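PDB 3EXR: RmpD (Hexulose-6-phosphate synthase) from Streptococcus mutans, which is a (beta/alpha)8-barrel enzyme of the orotidine 5'-phosphate decarboxylase / HUMPS family, built as an assembly of two copies of one chain. Local coordinates for residues 12-15 with 19-22; 51-54 with 60-63; 83-88 with 189-194; 138-143 with 159-164. All blocks are in the same frame, centred on the assembly; numbering follows the deposited sequence.

Contact 1: 12-15 with 19-22; sequences LDHS and GAIT
The backbone at Leu12 passes close to the helix at Ala20, the two CA atoms 5.4 Å apart, as the chain leaves strand 7-12 and turns through a short loop into helix 17-27. His14 and Ala20 carry the larger part of the contact. With CG placed anti to its own carbonyl carbon (chi1 -52°), the imidazole lies flat over the peptide that links Gly19 to Ala20. The carbonyl oxygen of Gly19 stands 3.3 Å above the plane of the His14 ring, over its centre, while Ala20 N meets the same face nearer the rim, 3.5 Å from His14 CG. Because the oxygen comes from above rather than along an N-H, the 3.4 Å between His14 NE2 and Gly19 O is no hydrogen bond; the ring lies face-on against the peptide, nearly parallel to it. Glycine suits the position, since it puts no side chain between ring and backbone. Leu12 adjoins the ring, with its CB at the edge of the imidazole, in its plane. Leu12 CB also lies 4.2 Å from Ala20 CB, a small methyl. Both branches of the leucine reach the helix backbone, Leu12 CD1 lying 3.8 Å from Ala20 O. Asn16 OD1 accepts a hydrogen bond from Gly19 N. Leu12 also packs on Ala23 and Ala24 and on Leu52 of helix 47-55, Ala20 touches Leu48 and Cys40 on helices 47-55 and 38-44, and Leu12 keeps backbone hydrogen bonds to Glu35 and Gly37 alongside strand 33-36.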
# COMPACT_ATOMS: atom_id res chain seq x y z
N LEU A 12 10.63 2.20 -10.62
CA LEU A 12 10.98 0.79 -10.79
C LEU A 12 9.87 -0.08 -10.21
O LEU A 12 9.77 -0.26 -8.99
CB LEU A 12 12.32 0.46 -10.15
CG LEU A 12 13.44 1.48 -10.35
CD1 LEU A 12 14.51 1.26 -9.30
CD2 LEU A 12 13.98 1.38 -11.78
N ASP A 13 9.01 -0.60 -11.08
CA ASP A 13 7.82 -1.34 -10.65
C ASP A 13 7.91 -2.83 -10.96
O ASP A 13 6.89 -3.52 -11.01
CB ASP A 13 6.55 -0.74 -11.26
CG ASP A 13 6.35 0.75 -10.92
OD1 ASP A 13 6.41 1.08 -9.72
OD2 ASP A 13 6.12 1.61 -11.83
N HIS A 14 9.14 -3.32 -11.11
CA HIS A 14 9.45 -4.70 -11.45
C HIS A 14 9.01 -5.66 -10.35
O HIS A 14 8.94 -5.29 -9.17
CB HIS A 14 10.95 -4.85 -11.73
CG HIS A 14 11.46 -3.85 -12.73
ND1 HIS A 14 11.73 -2.54 -12.38
CD2 HIS A 14 11.66 -3.94 -14.05
CE1 HIS A 14 12.12 -1.88 -13.46
NE2 HIS A 14 12.08 -2.71 -14.49
N SER A 15 8.71 -6.89 -10.75
CA SER A 15 8.32 -7.93 -9.82
C SER A 15 9.47 -8.75 -9.23
O SER A 15 9.25 -9.71 -8.51
CB SER A 15 7.28 -8.83 -10.49
OG SER A 15 6.05 -8.17 -10.68
N GLY A 19 15.25 -7.02 -12.04
CA GLY A 19 14.67 -6.06 -13.00
C GLY A 19 14.81 -4.62 -12.53
O GLY A 19 15.11 -3.69 -13.31
N ALA A 20 14.58 -4.41 -11.22
CA ALA A 20 14.73 -3.07 -10.62
C ALA A 20 16.17 -2.58 -10.68
O ALA A 20 16.44 -1.45 -11.06
CB ALA A 20 14.27 -3.08 -9.15
N ILE A 21 17.11 -3.45 -10.31
CA ILE A 21 18.51 -3.03 -10.25
C ILE A 21 19.02 -2.78 -11.67
O ILE A 21 19.68 -1.77 -11.93
CB ILE A 21 19.37 -4.07 -9.50
CG1 ILE A 21 18.92 -4.15 -8.02
CG2 ILE A 21 20.86 -3.72 -9.61
CD1 ILE A 21 19.60 -5.24 -7.21
N THR A 22 18.66 -3.65 -12.59
CA THR A 22 19.17 -3.48 -13.96
C THR A 22 18.62 -2.20 -14.58
O THR A 22 19.34 -1.46 -15.21
CB THR A 22 18.87 -4.71 -14.82
OG1 THR A 22 19.56 -5.83 -14.28
CG2 THR A 22 19.36 -4.54 -16.25

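Contact 2: 51-54 with 60-63; sequences VLRS and IIVA
Ile61 reaches from the strand to the helix with one extended branch, and Arg53 folds around the end of it. In Ile61, CG1 lies anti to the carbonyl carbon and CD1 carries straight on (chi2 176°), which drives the terminal methyl against the helix backbone: Ile61 CD1 is 3.3 Å from Arg53 CA, a tight fit. Leu52 closes in from the preceding position, its CB 4.1 Å from Ile61 CD1. Arg53 does not run out into solvent but bends at chi2 (53°) and again at chi3 (74°), and the double bend brings its guanidinium back over the Ile61 side chain. One face of that group lies on the isoleucine, with Ile61 CD1 3.4 Å above the plane and over its centre, so the same methyl meets the helix backbone and the flat cation on two adjacent sides. In the TIM barrel this is the layer where an outer helix, 47-55, covers strand 60-67, to which a short turn connects it; a long branched side chain such as isoleucine spans the gap between them. The rim of the guanidinium does the polar work. Arg53 NH2 forms a salt bridge to Asp84 OD2 and a hydrogen bond to Gly82 O, while NH1 bonds to Lys59 O just before the strand. Asp84 OD2 also accepts from Ile61 N, tying the arginine's counter-ion to the very residue on which its face rests.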
# COMPACT_ATOMS: atom_id res chain seq x y z
N VAL A 51 20.43 -0.81 -1.54
CA VAL A 51 21.23 -1.09 -2.73
C VAL A 51 21.22 0.15 -3.64
O VAL A 51 22.27 0.53 -4.14
CB VAL A 51 20.73 -2.33 -3.48
CG1 VAL A 51 21.39 -2.49 -4.84
CG2 VAL A 51 20.92 -3.60 -2.61
N LEU A 52 20.06 0.75 -3.80
CA LEU A 52 19.95 1.93 -4.65
C LEU A 52 20.76 3.08 -4.08
O LEU A 52 21.40 3.80 -4.82
CB LEU A 52 18.51 2.34 -4.88
CG LEU A 52 17.66 1.36 -5.67
CD1 LEU A 52 16.21 1.75 -5.63
CD2 LEU A 52 18.16 1.27 -7.12
N ARG A 53 20.73 3.25 -2.75
CA ARG A 53 21.49 4.29 -2.09
C ARG A 53 22.99 4.11 -2.28
O ARG A 53 23.70 5.07 -2.51
CB ARG A 53 21.12 4.39 -0.62
CG ARG A 53 21.95 5.36 0.21
CD ARG A 53 22.03 6.76 -0.34
NE ARG A 53 20.76 7.42 -0.12
CZ ARG A 53 20.21 8.33 -0.92
NH1 ARG A 53 20.80 8.67 -2.05
NH2 ARG A 53 19.02 8.85 -0.59
N SER A 54 23.44 2.87 -2.23
CA SER A 54 24.84 2.53 -2.46
C SER A 54 25.27 2.85 -3.91
O SER A 54 26.35 3.41 -4.16
CB SER A 54 25.03 1.05 -2.14
OG SER A 54 26.38 0.67 -2.26
N ILE A 60 18.11 11.52 -5.28
CA ILE A 60 16.93 11.41 -4.42
C ILE A 60 16.35 10.00 -4.59
O ILE A 60 16.20 9.53 -5.70
CB ILE A 60 15.87 12.48 -4.77
CG1 ILE A 60 16.41 13.89 -4.47
CG2 ILE A 60 14.59 12.22 -3.99
CD1 ILE A 60 15.62 15.04 -5.11
N ILE A 61 16.06 9.31 -3.48
CA ILE A 61 15.50 7.95 -3.53
C ILE A 61 14.13 7.93 -2.85
O ILE A 61 13.98 8.42 -1.74
CB ILE A 61 16.44 6.94 -2.84
CG1 ILE A 61 17.76 6.84 -3.59
CG2 ILE A 61 15.79 5.55 -2.70
CD1 ILE A 61 18.76 5.98 -2.97
N VAL A 62 13.16 7.35 -3.53
CA VAL A 62 11.78 7.25 -3.08
C VAL A 62 11.49 5.79 -2.74
O VAL A 62 11.80 4.90 -3.54
CB VAL A 62 10.80 7.69 -4.18
CG1 VAL A 62 9.36 7.64 -3.67
CG2 VAL A 62 11.14 9.09 -4.68
N ALA A 63 11.00 5.58 -1.52
CA ALA A 63 10.43 4.27 -1.13
C ALA A 63 8.91 4.41 -1.30
O ALA A 63 8.22 5.04 -0.50
CB ALA A 63 10.78 3.94 0.30

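Contact 3: 83-88 with 189-194; sequences ADWMTC and DVFTFI
Different first torsions bring Trp85 and Phe191 together from opposite directions: the indole CG is anti to the carbonyl carbon (chi1 -60°), whereas the phenyl CG is anti to the backbone N (chi1 171°). Both rings thereby extend inward from opposite walls of the barrel and meet at their far ends. The backbones stay well apart, with the closest CA atoms, those of Trp85 and Thr192, 12.7 Å from each other, so only large side chains can span the interval. The far corner of the indole makes the contact. Trp85 CH2 lies 3.5 Å from Phe191 CE2 and 3.7 Å from Phe191 CZ, and Trp85 CZ2 comes up in the plane of the phenyl ring, at its edge. The centroids of the six-membered ring of Trp85 and of the Phe191 ring are 5.7 Å apart, with planes inclined at 43°, an oblique meeting that is neither a stack nor a T. Strands 85-89 and 192-195 are the fourth and eighth of the closed parallel sheet, hence facing each other across it, and the rings lie near its N-terminal ends. Around them, Trp85 rests on Ile60 and Val62 of the neighbouring strand 60-67, while Phe191 receives Arg170 in a cation-pi contact and touches Asn7. Across the pair there is no hydrogen bond or charge, and the meeting surface is small. The interaction is therefore an apolar contact through ring carbons, filling part of the barrel interior, with nothing polar across it to fix the mutual angle of the rings.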
# COMPACT_ATOMS: atom_id res chain seq x y z
N ALA A 83 16.15 5.93 2.27
CA ALA A 83 15.16 6.71 1.52
C ALA A 83 15.14 8.19 1.89
O ALA A 83 15.32 8.57 3.07
CB ALA A 83 13.75 6.14 1.71
N ASP A 84 14.87 9.02 0.88
CA ASP A 84 14.58 10.43 1.10
C ASP A 84 13.08 10.72 1.22
O ASP A 84 12.64 11.40 2.16
CB ASP A 84 15.16 11.26 -0.05
CG ASP A 84 16.68 11.19 -0.09
OD1 ASP A 84 17.35 11.43 0.96
OD2 ASP A 84 17.23 10.93 -1.18
N TRP A 85 12.31 10.19 0.27
CA TRP A 85 10.88 10.40 0.20
C TRP A 85 10.19 9.07 0.36
O TRP A 85 10.69 8.07 -0.12
CB TRP A 85 10.46 11.00 -1.13
CG TRP A 85 11.09 12.33 -1.42
CD1 TRP A 85 11.69 13.16 -0.52
CD2 TRP A 85 11.18 12.98 -2.70
NE1 TRP A 85 12.15 14.28 -1.16
CE2 TRP A 85 11.85 14.20 -2.49
CE3 TRP A 85 10.77 12.64 -3.99
CZ2 TRP A 85 12.11 15.09 -3.53
CZ3 TRP A 85 11.04 13.52 -5.04
CH2 TRP A 85 11.71 14.73 -4.80
N MET A 86 9.06 9.08 1.06
CA MET A 86 8.20 7.90 1.13
C MET A 86 6.77 8.30 0.77
O MET A 86 6.28 9.38 1.18
CB MET A 86 8.21 7.28 2.52
CG MET A 86 7.53 5.93 2.55
SD MET A 86 7.37 5.17 4.16
CE MET A 86 5.97 6.05 4.89
N THR A 87 6.07 7.43 0.05
CA THR A 87 4.66 7.65 -0.21
C THR A 87 3.74 7.12 0.89
O THR A 87 3.94 6.03 1.46
CB THR A 87 4.21 7.08 -1.58
OG1 THR A 87 4.44 5.67 -1.62
CG2 THR A 87 5.00 7.71 -2.75
N CYS A 88 2.67 7.89 1.15
CA CYS A 88 1.52 7.40 1.91
C CYS A 88 0.33 7.46 0.98
O CYS A 88 0.18 8.45 0.23
CB CYS A 88 1.21 8.29 3.10
SG CYS A 88 2.25 8.08 4.54
N ASP A 189 3.61 24.41 -13.41
CA ASP A 189 4.77 24.33 -12.52
C ASP A 189 4.90 22.93 -11.87
O ASP A 189 4.89 22.77 -10.65
CB ASP A 189 4.61 25.42 -11.45
CG ASP A 189 5.82 25.57 -10.56
OD1 ASP A 189 6.95 25.44 -11.06
OD2 ASP A 189 5.69 25.85 -9.34
N VAL A 190 5.03 21.93 -12.72
CA VAL A 190 5.17 20.52 -12.30
C VAL A 190 6.48 20.38 -11.53
O VAL A 190 7.53 20.84 -11.99
CB VAL A 190 5.17 19.56 -13.52
CG1 VAL A 190 5.54 18.13 -13.12
CG2 VAL A 190 3.83 19.59 -14.25
N PHE A 191 6.44 19.71 -10.38
CA PHE A 191 7.63 19.52 -9.55
C PHE A 191 8.52 18.39 -10.05
O PHE A 191 9.73 18.54 -10.12
CB PHE A 191 7.22 19.28 -8.08
CG PHE A 191 8.36 18.85 -7.18
CD1 PHE A 191 9.41 19.72 -6.89
CD2 PHE A 191 8.35 17.60 -6.59
CE1 PHE A 191 10.44 19.35 -6.07
CE2 PHE A 191 9.40 17.22 -5.73
CZ PHE A 191 10.44 18.11 -5.48
N THR A 192 7.89 17.27 -10.40
CA THR A 192 8.55 16.09 -10.90
C THR A 192 7.71 15.37 -11.92
O THR A 192 6.49 15.23 -11.73
CB THR A 192 8.83 15.10 -9.74
OG1 THR A 192 9.71 15.70 -8.78
CG2 THR A 192 9.52 13.83 -10.25
N PHE A 193 8.35 14.91 -13.00
CA PHE A 193 7.72 14.01 -13.98
C PHE A 193 8.22 12.58 -13.69
O PHE A 193 9.43 12.35 -13.68
CB PHE A 193 8.10 14.41 -15.40
CG PHE A 193 7.43 15.68 -15.86
CD1 PHE A 193 6.12 15.67 -16.32
CD2 PHE A 193 8.10 16.89 -15.78
CE1 PHE A 193 5.49 16.88 -16.72
CE2 PHE A 193 7.48 18.08 -16.19
CZ PHE A 193 6.19 18.06 -16.65
N ILE A 194 7.31 11.64 -13.45
CA ILE A 194 7.69 10.26 -13.10
C ILE A 194 7.48 9.38 -14.33
O ILE A 194 6.35 9.14 -14.74
CB ILE A 194 6.83 9.70 -11.96
CG1 ILE A 194 6.90 10.59 -10.71
CG2 ILE A 194 7.27 8.27 -11.65
CD1 ILE A 194 5.88 10.18 -9.64

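Contact 4: 138-143 with 159-164; sequences AIYHQS and NKVKKL
Tyr140, on strand 137-141 of the barrel, packs beneath outer helix 155-167 through Val161, Leu164 and Lys160, the arrangement by which helices sheath the sheet of a TIM barrel. Strand and helix segments run almost exactly antiparallel (171°), their axes 9.9 Å apart, as expected when the chain returns on the outside of the barrel. With CG anti to the backbone N (chi1 -167°), the tyrosine ring slips into this gap. Val161 CG2 makes a CH-pi contact over one face, 4.0 Å from the centroid of the Tyr140 ring and 24° off its normal, hence displaced toward the rim. Leu164 CD1 approaches obliquely, 4.2 Å from Tyr140 CD1. A branched valine and leucine suit the inner face of the helix, where they also press on Val171 of the next strand. The Lys160 side chain crosses that of Tyr140 at about a right angle, and its methylenes touch the phenol end, Lys160 CD being 3.6 Å from Tyr140 OH. A water bridges the polar ends, donating to Tyr140 OH (3.1 Å) and accepting from Lys160 NZ. The hydroxyl's stronger partner is Asp157 OD1, which also hydrogen-bonds Ser143 OG.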
# COMPACT_ATOMS: atom_id res chain seq x y z
N ALA A 138 2.35 15.78 -3.48
CA ALA A 138 1.26 14.90 -3.92
C ALA A 138 1.58 14.33 -5.28
O ALA A 138 2.17 15.01 -6.12
CB ALA A 138 -0.04 15.65 -3.97
N ILE A 139 1.17 13.07 -5.49
CA ILE A 139 1.43 12.39 -6.76
C ILE A 139 0.10 12.21 -7.48
O ILE A 139 -0.79 11.50 -7.00
CB ILE A 139 2.02 10.96 -6.53
CG1 ILE A 139 3.15 10.92 -5.48
CG2 ILE A 139 2.43 10.35 -7.85
CD1 ILE A 139 4.26 11.84 -5.71
N TYR A 140 -0.01 12.84 -8.64
CA TYR A 140 -1.23 12.82 -9.45
C TYR A 140 -1.03 11.93 -10.68
O TYR A 140 -0.06 12.11 -11.42
CB TYR A 140 -1.62 14.26 -9.87
CG TYR A 140 -3.01 14.35 -10.44
CD1 TYR A 140 -4.08 14.78 -9.66
CD2 TYR A 140 -3.27 13.95 -11.76
CE1 TYR A 140 -5.38 14.81 -10.16
CE2 TYR A 140 -4.57 13.98 -12.27
CZ TYR A 140 -5.62 14.42 -11.46
OH TYR A 140 -6.89 14.47 -11.94
N HIS A 141 -1.94 10.97 -10.88
CA HIS A 141 -1.93 10.02 -11.99
C HIS A 141 -2.89 10.43 -13.08
O HIS A 141 -4.03 10.81 -12.79
CB HIS A 141 -2.37 8.63 -11.50
CG HIS A 141 -1.40 7.99 -10.56
ND1 HIS A 141 -1.23 8.39 -9.24
CD2 HIS A 141 -0.54 6.97 -10.75
CE1 HIS A 141 -0.31 7.64 -8.68
NE2 HIS A 141 0.13 6.78 -9.58
N GLN A 142 -2.45 10.32 -14.34
CA GLN A 142 -3.40 10.50 -15.43
C GLN A 142 -4.63 9.61 -15.21
O GLN A 142 -4.53 8.45 -14.77
CB GLN A 142 -2.78 10.21 -16.79
CG GLN A 142 -3.64 10.83 -17.89
CD GLN A 142 -3.24 10.47 -19.31
OE1 GLN A 142 -2.28 9.72 -19.54
NE2 GLN A 142 -3.98 11.01 -20.28
N SER A 143 -5.81 10.15 -15.50
CA SER A 143 -7.02 9.35 -15.44
C SER A 143 -6.80 8.06 -16.22
O SER A 143 -6.32 8.11 -17.37
CB SER A 143 -8.20 10.17 -16.00
OG SER A 143 -8.55 11.15 -15.02
N ASN A 159 -6.58 20.69 -14.70
CA ASN A 159 -7.18 21.60 -13.73
C ASN A 159 -6.90 21.21 -12.29
O ASN A 159 -6.66 22.07 -11.43
CB ASN A 159 -8.69 21.68 -13.91
CG ASN A 159 -9.12 22.52 -15.10
OD1 ASN A 159 -10.27 22.41 -15.57
ND2 ASN A 159 -8.22 23.37 -15.58
N LYS A 160 -6.96 19.92 -12.02
CA LYS A 160 -6.71 19.42 -10.66
C LYS A 160 -5.23 19.58 -10.28
O LYS A 160 -4.90 20.00 -9.17
CB LYS A 160 -7.20 17.98 -10.51
CG LYS A 160 -8.71 17.83 -10.79
CD LYS A 160 -9.28 16.53 -10.26
CE LYS A 160 -9.39 16.55 -8.76
NZ LYS A 160 -10.13 15.32 -8.28
N VAL A 161 -4.35 19.25 -11.21
CA VAL A 161 -2.92 19.51 -11.01
C VAL A 161 -2.70 20.98 -10.71
O VAL A 161 -2.02 21.32 -9.74
CB VAL A 161 -2.07 19.02 -12.19
CG1 VAL A 161 -0.62 19.46 -12.03
CG2 VAL A 161 -2.20 17.47 -12.31
N LYS A 162 -3.27 21.86 -11.52
CA LYS A 162 -3.11 23.29 -11.32
C LYS A 162 -3.60 23.74 -9.95
O LYS A 162 -2.94 24.55 -9.29
CB LYS A 162 -3.84 24.07 -12.42
CG LYS A 162 -3.12 24.02 -13.73
CD LYS A 162 -4.05 24.35 -14.88
CE LYS A 162 -3.36 24.24 -16.22
NZ LYS A 162 -4.22 24.74 -17.39
N LYS A 163 -4.74 23.21 -9.53
CA LYS A 163 -5.33 23.60 -8.25
C LYS A 163 -4.49 23.15 -7.07
O LYS A 163 -4.33 23.89 -6.10
CB LYS A 163 -6.76 23.08 -8.13
CG LYS A 163 -7.47 23.45 -6.80
CD LYS A 163 -7.57 24.97 -6.57
CE LYS A 163 -8.94 25.39 -6.01
NZ LYS A 163 -9.26 24.88 -4.65
N LEU A 164 -3.96 21.93 -7.13
CA LEU A 164 -3.07 21.46 -6.07
C LEU A 164 -1.80 22.31 -5.95
O LEU A 164 -1.35 22.61 -4.85
CB LEU A 164 -2.72 20.00 -6.27
CG LEU A 164 -3.81 18.97 -6.13
CD1 LEU A 164 -3.29 17.65 -6.68
CD2 LEU A 164 -4.26 18.80 -4.65
O HOH W 1 -8.55 13.14 -9.75

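All four contacts belong to one eight-stranded barrel. Contact 3 lies nearest the centre of the chain and joins facing strands with aromatic carbon alone, though Phe191 is partly exposed; contacts 2 and 4 lie between sheet and outer helices, on opposite sides of the chain's centre, and are buried; contact 1, where a strand end meets the next helix, is partly buried. Polar groups appear toward the outside: a water bridge in contact 4, a guanidinium in contact 2, a ring on a peptide in contact 1. Contacts 1 and 2 touch through Leu12 and Leu52, contacts 2 and 3 share the Arg53-Asp84 salt bridge and neighbouring strands, and Ile194 packs on Ile139 between contacts 3 and 4.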